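Local coordinates for protein phosphoribosylaminoimidazole-succinocarboxamide synthase (Pyrococcus horikoshii, PDB 4O86) that catalyses the ATP-dependent joining of L-aspartate to 5-amino-1-(5-phosphoribosyl)imidazole-4-carboxylate, making SAICAR in de novo purine biosynthesis, at residues 32-37 with 212-217; 170-175 with 196-201. One frame throughout, in Å; residues are numbered along the deposited sequence.

The two interactions lie with their centres 16 Å apart and share one ligand site. Interaction 2 is nested inside the loop that interaction 1 closes. It pairs strand 169-180 with strand 197-201 in the larger antiparallel sheet, a buried contact with its centre about 9 Å from the centre of the chain. Interaction 1 sets the end of strand 30-33 and its hairpin turn against helix 211-214, which follows strand 197-201 in sequence. Arg198 and Arg214 come close beside the bound cytidine nucleotide, and Asp211 forms a salt bridge with each. Early and late parts of the chain thus close round one anion-binding pocket, next to the ADP and magnesium site.

Interaction 1 of 2, residues 32-37 with 212-217; sequences TAFDGT and VFRFDK. With CDP (cytidine-5'-diphosphate), chain C; C5P (cytidine-5'-monophosphate), chain D; PO4 (phosphate ion), chain B.
Ala33 packs its methyl into the angle between two side chains of the helix end. Ala33 CB lies 3.9 Å from Phe213 CE2 and 4.0 Å from Arg214 CG. Phe213 has CG anti to its backbone N (chi1 170°), and this turns the ring toward the strand, where CE2 also approaches the backbone of Thr32. Ala33, Phe213 and Arg214 are buried and form the close-packed part of the contact. Leu220 and Ala40 add to the cover of Phe213.

On the outer side Phe34 and Phe215 are both exposed, and their ring-to-ring contact is loose. The rings meet obliquely, with Phe34 CZ 4.0 Å from Phe215 CE1, which comes to the edge of the Phe34 ring. The one close approach here is of that same edge to the backbone, with Phe34 CZ 3.4 Å from Arg214 O. Phe34 begins a type I' turn, closed by Thr37 N and OG1, which both bond to Phe34 O.

No hydrogen bond runs directly between the segments. A phosphate ion, probably from the crystallisation liquor, bridges them. Phe34 N donates to phosphate O2 at 3.1 Å, with a fairly straight bond of 161°. Arg214 holds phosphate O4 at the edge of its guanidinium, through NE at 2.6 Å and NH1 at 2.8 Å. NH1 also reaches O2' of the cytidine nucleotide, modelled as both di- and monophosphate, while NH2 pairs with Asp211. The extended Arg214 chain therefore carries its charge from the apolar core to the ligands. This chemistry implies a pocket suited to anions, in which a phosphate joins hairpin to helix.

Interaction 2 of 2, residues 170-175 with 196-201; sequences ILVDFK and TCRFWD. With CDP (cytidine-5'-diphosphate), chain C; C5P (cytidine-5'-monophosphate), chain D; PO4 (phosphate ion), chain G.
Asp173 turns CG between its backbone N and carbonyl carbon (chi1 54°), while Arg198 has CG anti to its carbonyl carbon and an extended chain. These torsions bring carboxylate and guanidinium together with their planes 66° apart. Arg198 NH1 meets Asp173 OD2 on its syn side at 2.8 Å, in a salt bridge. Asp173 OD1 lies 2.7 Å from O3' of the nucleotide. Diphosphate and monophosphate are overlaid in one site. Arg198 NH1 bonds the phosphate nearest the ribose in either, and Arg198 NH2 bonds O2B of the diphosphate at 2.6 Å. With an alanine here in place of Arg198, Asp173 is likely to lose its salt-bridge partner, Asp211 would keep Arg214, and the nucleotide phosphates would be less firmly held.

Val172 CG2 sits over one face of Trp200, 3.5 Å from the centroid of its five-membered ring. Leu171 lies alongside Phe199 on the sheet face covered by helix 143-165. Lys175 NZ pairs with Glu177 and Asp190 and bonds a phosphate ion.

Val172 N donates to Arg198 O, but Arg198 N donates to Asp173 O, both at 2.8 Å. Two residues thus oppose one. This is a beta bulge in an antiparallel strand pair, here beside a nucleotide phosphate site that may be the ribotide substrate's.

Interaction 1 of 2, residues 32-37 with 212-217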
# COMPACT_ATOMS: atom_id res chain seq x y z
N THR A 32 1.11 -24.68 4.63
CA THR A 32 0.07 -23.87 5.29
C THR A 32 -0.41 -22.79 4.33
O THR A 32 0.38 -22.25 3.54
CB THR A 32 0.62 -23.16 6.55
OG1 THR A 32 1.59 -23.98 7.20
CG2 THR A 32 -0.50 -22.87 7.51
N ALA A 33 -1.69 -22.45 4.41
CA ALA A 33 -2.27 -21.40 3.57
C ALA A 33 -3.40 -20.72 4.30
O ALA A 33 -3.85 -21.20 5.34
CB ALA A 33 -2.74 -21.98 2.24
N PHE A 34 -3.85 -19.59 3.74
CA PHE A 34 -4.95 -18.78 4.26
C PHE A 34 -4.78 -18.45 5.74
O PHE A 34 -5.59 -18.87 6.59
CB PHE A 34 -6.31 -19.45 3.97
CG PHE A 34 -6.47 -19.91 2.54
CD1 PHE A 34 -6.46 -19.00 1.48
CD2 PHE A 34 -6.65 -21.26 2.24
CE1 PHE A 34 -6.60 -19.42 0.17
CE2 PHE A 34 -6.80 -21.69 0.93
CZ PHE A 34 -6.77 -20.77 -0.11
N ASP A 35 -3.73 -17.70 6.05
CA ASP A 35 -3.37 -17.37 7.44
C ASP A 35 -3.40 -18.59 8.35
O ASP A 35 -3.92 -18.54 9.47
CB ASP A 35 -4.26 -16.24 8.00
CG ASP A 35 -3.60 -14.86 7.92
OD1 ASP A 35 -2.36 -14.79 7.95
OD2 ASP A 35 -4.33 -13.84 7.85
N GLY A 36 -2.85 -19.70 7.86
CA GLY A 36 -2.72 -20.92 8.66
C GLY A 36 -3.99 -21.73 8.90
O GLY A 36 -3.98 -22.65 9.72
N THR A 37 -5.06 -21.42 8.19
CA THR A 37 -6.33 -22.15 8.36
C THR A 37 -6.41 -23.44 7.53
O THR A 37 -7.22 -24.32 7.82
CB THR A 37 -7.56 -21.26 8.11
OG1 THR A 37 -7.63 -20.93 6.71
CG2 THR A 37 -7.47 -19.98 8.93
N VAL A 212 -1.34 -24.88 -6.34
CA VAL A 212 -1.83 -26.27 -6.42
C VAL A 212 -2.40 -26.76 -5.08
O VAL A 212 -3.48 -27.35 -5.03
CB VAL A 212 -0.70 -27.19 -6.96
CG1 VAL A 212 -1.05 -28.66 -6.78
CG2 VAL A 212 -0.40 -26.86 -8.42
N PHE A 213 -1.69 -26.47 -3.98
CA PHE A 213 -2.20 -26.71 -2.63
C PHE A 213 -3.29 -25.72 -2.21
O PHE A 213 -4.30 -26.12 -1.61
CB PHE A 213 -1.04 -26.72 -1.63
CG PHE A 213 -1.47 -26.73 -0.18
CD1 PHE A 213 -2.25 -27.76 0.34
CD2 PHE A 213 -1.08 -25.70 0.68
CE1 PHE A 213 -2.64 -27.76 1.68
CE2 PHE A 213 -1.46 -25.70 2.02
CZ PHE A 213 -2.24 -26.74 2.52
N ARG A 214 -3.10 -24.43 -2.51
CA ARG A 214 -4.10 -23.41 -2.12
C ARG A 214 -5.50 -23.70 -2.67
O ARG A 214 -6.48 -23.62 -1.93
CB ARG A 214 -3.66 -22.00 -2.54
CG ARG A 214 -2.60 -21.36 -1.66
CD ARG A 214 -2.12 -20.05 -2.27
NE ARG A 214 -0.92 -19.54 -1.61
CZ ARG A 214 0.25 -19.33 -2.21
NH1 ARG A 214 1.26 -18.87 -1.48
NH2 ARG A 214 0.42 -19.56 -3.51
N PHE A 215 -5.59 -24.04 -3.96
CA PHE A 215 -6.89 -24.16 -4.63
C PHE A 215 -7.17 -25.57 -5.18
O PHE A 215 -8.01 -25.73 -6.07
CB PHE A 215 -7.04 -23.10 -5.73
CG PHE A 215 -6.73 -21.70 -5.26
CD1 PHE A 215 -7.58 -21.05 -4.37
CD2 PHE A 215 -5.58 -21.05 -5.69
CE1 PHE A 215 -7.29 -19.77 -3.92
CE2 PHE A 215 -5.28 -19.77 -5.24
CZ PHE A 215 -6.14 -19.13 -4.35
N ASP A 216 -6.47 -26.57 -4.65
CA ASP A 216 -6.70 -27.98 -4.97
C ASP A 216 -6.64 -28.25 -6.47
O ASP A 216 -7.56 -28.83 -7.06
CB ASP A 216 -8.03 -28.46 -4.37
CG ASP A 216 -8.02 -28.47 -2.85
OD1 ASP A 216 -6.93 -28.41 -2.24
OD2 ASP A 216 -9.11 -28.53 -2.27
N LYS A 217 -5.54 -27.84 -7.09
CA LYS A 217 -5.41 -27.90 -8.54
C LYS A 217 -4.75 -29.18 -9.03
O LYS A 217 -4.50 -29.32 -10.22
CB LYS A 217 -4.64 -26.68 -9.05
CG LYS A 217 -5.42 -25.39 -9.04
CD LYS A 217 -4.48 -24.24 -9.35
CE LYS A 217 -5.22 -23.06 -9.93
NZ LYS A 217 -4.23 -22.24 -10.67
O3B CDP C . -2.45 -14.73 -0.64
PB CDP C . -1.50 -14.85 -1.80
O1B CDP C . -0.38 -15.84 -1.54
O2B CDP C . -2.16 -14.96 -3.15
O3A CDP C . -0.76 -13.41 -1.82
PA CDP C . -0.17 -12.68 -3.13
O1A CDP C . 0.15 -11.25 -2.77
O2A CDP C . -1.08 -12.91 -4.32
O5' CDP C . 1.20 -13.48 -3.37
C5' CDP C . 2.30 -12.88 -4.05
C4' CDP C . 3.46 -13.86 -4.10
O4' CDP C . 4.16 -13.85 -2.86
C3' CDP C . 2.96 -15.28 -4.30
O3' CDP C . 3.87 -15.98 -5.16
C2' CDP C . 3.00 -15.92 -2.94
O2' CDP C . 3.34 -17.30 -3.09
C1' CDP C . 4.09 -15.13 -2.22
N1 CDP C . 3.83 -14.92 -0.79
C2 CDP C . 4.62 -15.57 0.18
O2 CDP C . 5.54 -16.34 -0.19
N3 CDP C . 4.39 -15.36 1.50
C4 CDP C . 3.41 -14.53 1.90
N4 CDP C . 3.19 -14.33 3.22
C5 CDP C . 2.61 -13.88 0.96
C6 CDP C . 2.85 -14.09 -0.40
O3P C5P D . -0.93 -13.51 -2.10
P C5P D . -0.21 -12.63 -3.10
O1P C5P D . -0.69 -12.75 -4.52
O2P C5P D . -0.06 -11.20 -2.64
O5' C5P D . 1.27 -13.27 -3.14
C5' C5P D . 2.23 -12.84 -4.10
C4' C5P D . 3.40 -13.81 -4.12
O4' C5P D . 4.11 -13.77 -2.89
C3' C5P D . 2.92 -15.25 -4.29
O3' C5P D . 3.83 -15.94 -5.16
C2' C5P D . 3.01 -15.87 -2.92
O2' C5P D . 3.37 -17.24 -3.08
C1' C5P D . 4.09 -15.05 -2.24
N1 C5P D . 3.86 -14.84 -0.80
C2 C5P D . 4.63 -15.54 0.15
N3 C5P D . 4.42 -15.33 1.47
C4 C5P D . 3.48 -14.45 1.89
C5 C5P D . 2.71 -13.75 0.97
C6 C5P D . 2.92 -13.97 -0.40
O2 C5P D . 5.50 -16.35 -0.23
N4 C5P D . 3.28 -14.26 3.21
P PO4 B . -0.57 -18.33 1.76
O1 PO4 B . -0.25 -18.69 3.20
O2 PO4 B . -2.07 -18.22 1.58
O3 PO4 B . 0.12 -17.03 1.39
O4 PO4 B . -0.05 -19.43 0.88

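Interaction 2 of 2, residues 170-175 with 196-201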
# COMPACT_ATOMS: atom_id res chain seq x y z
N ILE A 170 6.89 -19.41 -16.80
CA ILE A 170 6.62 -18.01 -16.56
C ILE A 170 6.67 -17.72 -15.06
O ILE A 170 5.99 -18.37 -14.26
CB ILE A 170 5.24 -17.60 -17.11
CG1 ILE A 170 5.14 -17.95 -18.60
CG2 ILE A 170 4.99 -16.11 -16.87
CD1 ILE A 170 3.73 -17.88 -19.15
N LEU A 171 7.50 -16.76 -14.69
CA LEU A 171 7.54 -16.27 -13.33
C LEU A 171 6.44 -15.22 -13.16
O LEU A 171 6.56 -14.08 -13.60
CB LEU A 171 8.93 -15.72 -12.99
CG LEU A 171 9.18 -15.13 -11.60
CD1 LEU A 171 9.03 -16.16 -10.49
CD2 LEU A 171 10.58 -14.53 -11.60
N VAL A 172 5.35 -15.64 -12.51
CA VAL A 172 4.16 -14.81 -12.39
C VAL A 172 4.37 -13.71 -11.33
O VAL A 172 4.19 -12.51 -11.61
CB VAL A 172 2.93 -15.72 -12.13
CG1 VAL A 172 1.73 -14.93 -11.63
CG2 VAL A 172 2.60 -16.48 -13.41
N ASP A 173 4.78 -14.11 -10.13
CA ASP A 173 5.15 -13.17 -9.06
C ASP A 173 5.95 -13.97 -8.06
O ASP A 173 6.10 -15.18 -8.23
CB ASP A 173 3.92 -12.55 -8.39
CG ASP A 173 2.92 -13.60 -7.88
OD1 ASP A 173 3.34 -14.68 -7.44
OD2 ASP A 173 1.71 -13.33 -7.92
N PHE A 174 6.47 -13.31 -7.03
CA PHE A 174 7.25 -13.99 -5.98
C PHE A 174 7.51 -13.07 -4.81
O PHE A 174 7.41 -11.85 -4.94
CB PHE A 174 8.58 -14.56 -6.53
CG PHE A 174 9.51 -13.52 -7.10
CD1 PHE A 174 10.58 -13.03 -6.35
CD2 PHE A 174 9.34 -13.04 -8.40
CE1 PHE A 174 11.45 -12.09 -6.87
CE2 PHE A 174 10.20 -12.08 -8.92
CZ PHE A 174 11.26 -11.60 -8.15
N LYS A 175 7.86 -13.66 -3.67
CA LYS A 175 8.17 -12.90 -2.47
C LYS A 175 9.64 -13.08 -2.06
O LYS A 175 10.16 -14.20 -2.05
CB LYS A 175 7.25 -13.34 -1.33
CG LYS A 175 7.41 -12.57 -0.01
CD LYS A 175 8.42 -13.21 0.94
CE LYS A 175 7.92 -14.55 1.50
NZ LYS A 175 8.95 -15.27 2.31
N THR A 196 7.13 -19.84 -2.46
CA THR A 196 7.23 -18.37 -2.38
C THR A 196 7.21 -17.68 -3.76
O THR A 196 7.44 -16.47 -3.84
CB THR A 196 8.45 -17.93 -1.53
OG1 THR A 196 9.64 -18.51 -2.06
CG2 THR A 196 8.29 -18.40 -0.08
N CYS A 197 6.92 -18.45 -4.81
CA CYS A 197 6.78 -17.92 -6.17
C CYS A 197 5.56 -18.51 -6.86
O CYS A 197 5.10 -19.60 -6.52
CB CYS A 197 7.99 -18.26 -7.05
SG CYS A 197 9.63 -18.04 -6.34
N ARG A 198 5.04 -17.78 -7.84
CA ARG A 198 4.13 -18.37 -8.81
C ARG A 198 4.88 -18.71 -10.08
O ARG A 198 5.48 -17.83 -10.71
CB ARG A 198 2.90 -17.48 -9.06
CG ARG A 198 1.83 -17.60 -7.97
CD ARG A 198 0.56 -16.81 -8.28
NE ARG A 198 -0.40 -16.95 -7.19
CZ ARG A 198 -0.64 -16.04 -6.25
NH1 ARG A 198 -0.02 -14.86 -6.26
NH2 ARG A 198 -1.52 -16.31 -5.30
N PHE A 199 4.87 -19.99 -10.42
CA PHE A 199 5.44 -20.52 -11.66
C PHE A 199 4.31 -21.11 -12.50
O PHE A 199 3.57 -21.98 -12.02
CB PHE A 199 6.45 -21.64 -11.38
CG PHE A 199 7.59 -21.26 -10.47
CD1 PHE A 199 8.39 -20.14 -10.72
CD2 PHE A 199 7.92 -22.08 -9.38
CE1 PHE A 199 9.46 -19.83 -9.89
CE2 PHE A 199 9.00 -21.77 -8.56
CZ PHE A 199 9.77 -20.65 -8.80
N TRP A 200 4.18 -20.65 -13.74
CA TRP A 200 3.23 -21.23 -14.70
C TRP A 200 3.93 -21.85 -15.87
O TRP A 200 4.89 -21.29 -16.41
CB TRP A 200 2.27 -20.20 -15.26
CG TRP A 200 1.25 -19.66 -14.29
CD1 TRP A 200 1.02 -20.05 -12.98
CD2 TRP A 200 0.25 -18.61 -14.56
NE1 TRP A 200 -0.01 -19.33 -12.42
CE2 TRP A 200 -0.51 -18.45 -13.31
CE3 TRP A 200 -0.06 -17.81 -15.65
CZ2 TRP A 200 -1.55 -17.52 -13.20
CZ3 TRP A 200 -1.10 -16.88 -15.53
CH2 TRP A 200 -1.82 -16.74 -14.33
N ASP A 201 3.44 -23.01 -16.32
CA ASP A 201 3.94 -23.57 -17.57
C ASP A 201 3.62 -22.58 -18.70
O ASP A 201 2.50 -22.09 -18.79
CB ASP A 201 3.29 -24.92 -17.88
CG ASP A 201 3.62 -25.40 -19.29
OD1 ASP A 201 4.75 -25.85 -19.51
OD2 ASP A 201 2.74 -25.29 -20.17
O3B CDP C . -2.45 -14.73 -0.64
PB CDP C . -1.50 -14.85 -1.80
O1B CDP C . -0.38 -15.84 -1.54
O2B CDP C . -2.16 -14.96 -3.15
O3A CDP C . -0.76 -13.41 -1.82
PA CDP C . -0.17 -12.68 -3.13
O1A CDP C . 0.15 -11.25 -2.77
O2A CDP C . -1.08 -12.91 -4.32
O5' CDP C . 1.20 -13.48 -3.37
C5' CDP C . 2.30 -12.88 -4.05
C4' CDP C . 3.46 -13.86 -4.10
O4' CDP C . 4.16 -13.85 -2.86
C3' CDP C . 2.96 -15.28 -4.30
O3' CDP C . 3.87 -15.98 -5.16
C2' CDP C . 3.00 -15.92 -2.94
O2' CDP C . 3.34 -17.30 -3.09
C1' CDP C . 4.09 -15.13 -2.22
N1 CDP C . 3.83 -14.92 -0.79
C2 CDP C . 4.62 -15.57 0.18
O2 CDP C . 5.54 -16.34 -0.19
N3 CDP C . 4.39 -15.36 1.50
C4 CDP C . 3.41 -14.53 1.90
N4 CDP C . 3.19 -14.33 3.22
C5 CDP C . 2.61 -13.88 0.96
C6 CDP C . 2.85 -14.09 -0.40
O3P C5P D . -0.93 -13.51 -2.10
P C5P D . -0.21 -12.63 -3.10
O1P C5P D . -0.69 -12.75 -4.52
O2P C5P D . -0.06 -11.20 -2.64
O5' C5P D . 1.27 -13.27 -3.14
C5' C5P D . 2.23 -12.84 -4.10
C4' C5P D . 3.40 -13.81 -4.12
O4' C5P D . 4.11 -13.77 -2.89
C3' C5P D . 2.92 -15.25 -4.29
O3' C5P D . 3.83 -15.94 -5.16
C2' C5P D . 3.01 -15.87 -2.92
O2' C5P D . 3.37 -17.24 -3.08
C1' C5P D . 4.09 -15.05 -2.24
N1 C5P D . 3.86 -14.84 -0.80
C2 C5P D . 4.63 -15.54 0.15
N3 C5P D . 4.42 -15.33 1.47
C4 C5P D . 3.48 -14.45 1.89
C5 C5P D . 2.71 -13.75 0.97
C6 C5P D . 2.92 -13.97 -0.40
O2 C5P D . 5.50 -16.35 -0.23
N4 C5P D . 3.28 -14.26 3.21
P PO4 G . 5.98 -16.18 4.78
O1 PO4 G . 5.01 -15.03 4.93
O2 PO4 G . 5.99 -16.71 3.36
O3 PO4 G . 7.37 -15.71 5.11
O4 PO4 G . 5.55 -17.28 5.73
O HOH W 1 10.57 -16.37 -3.74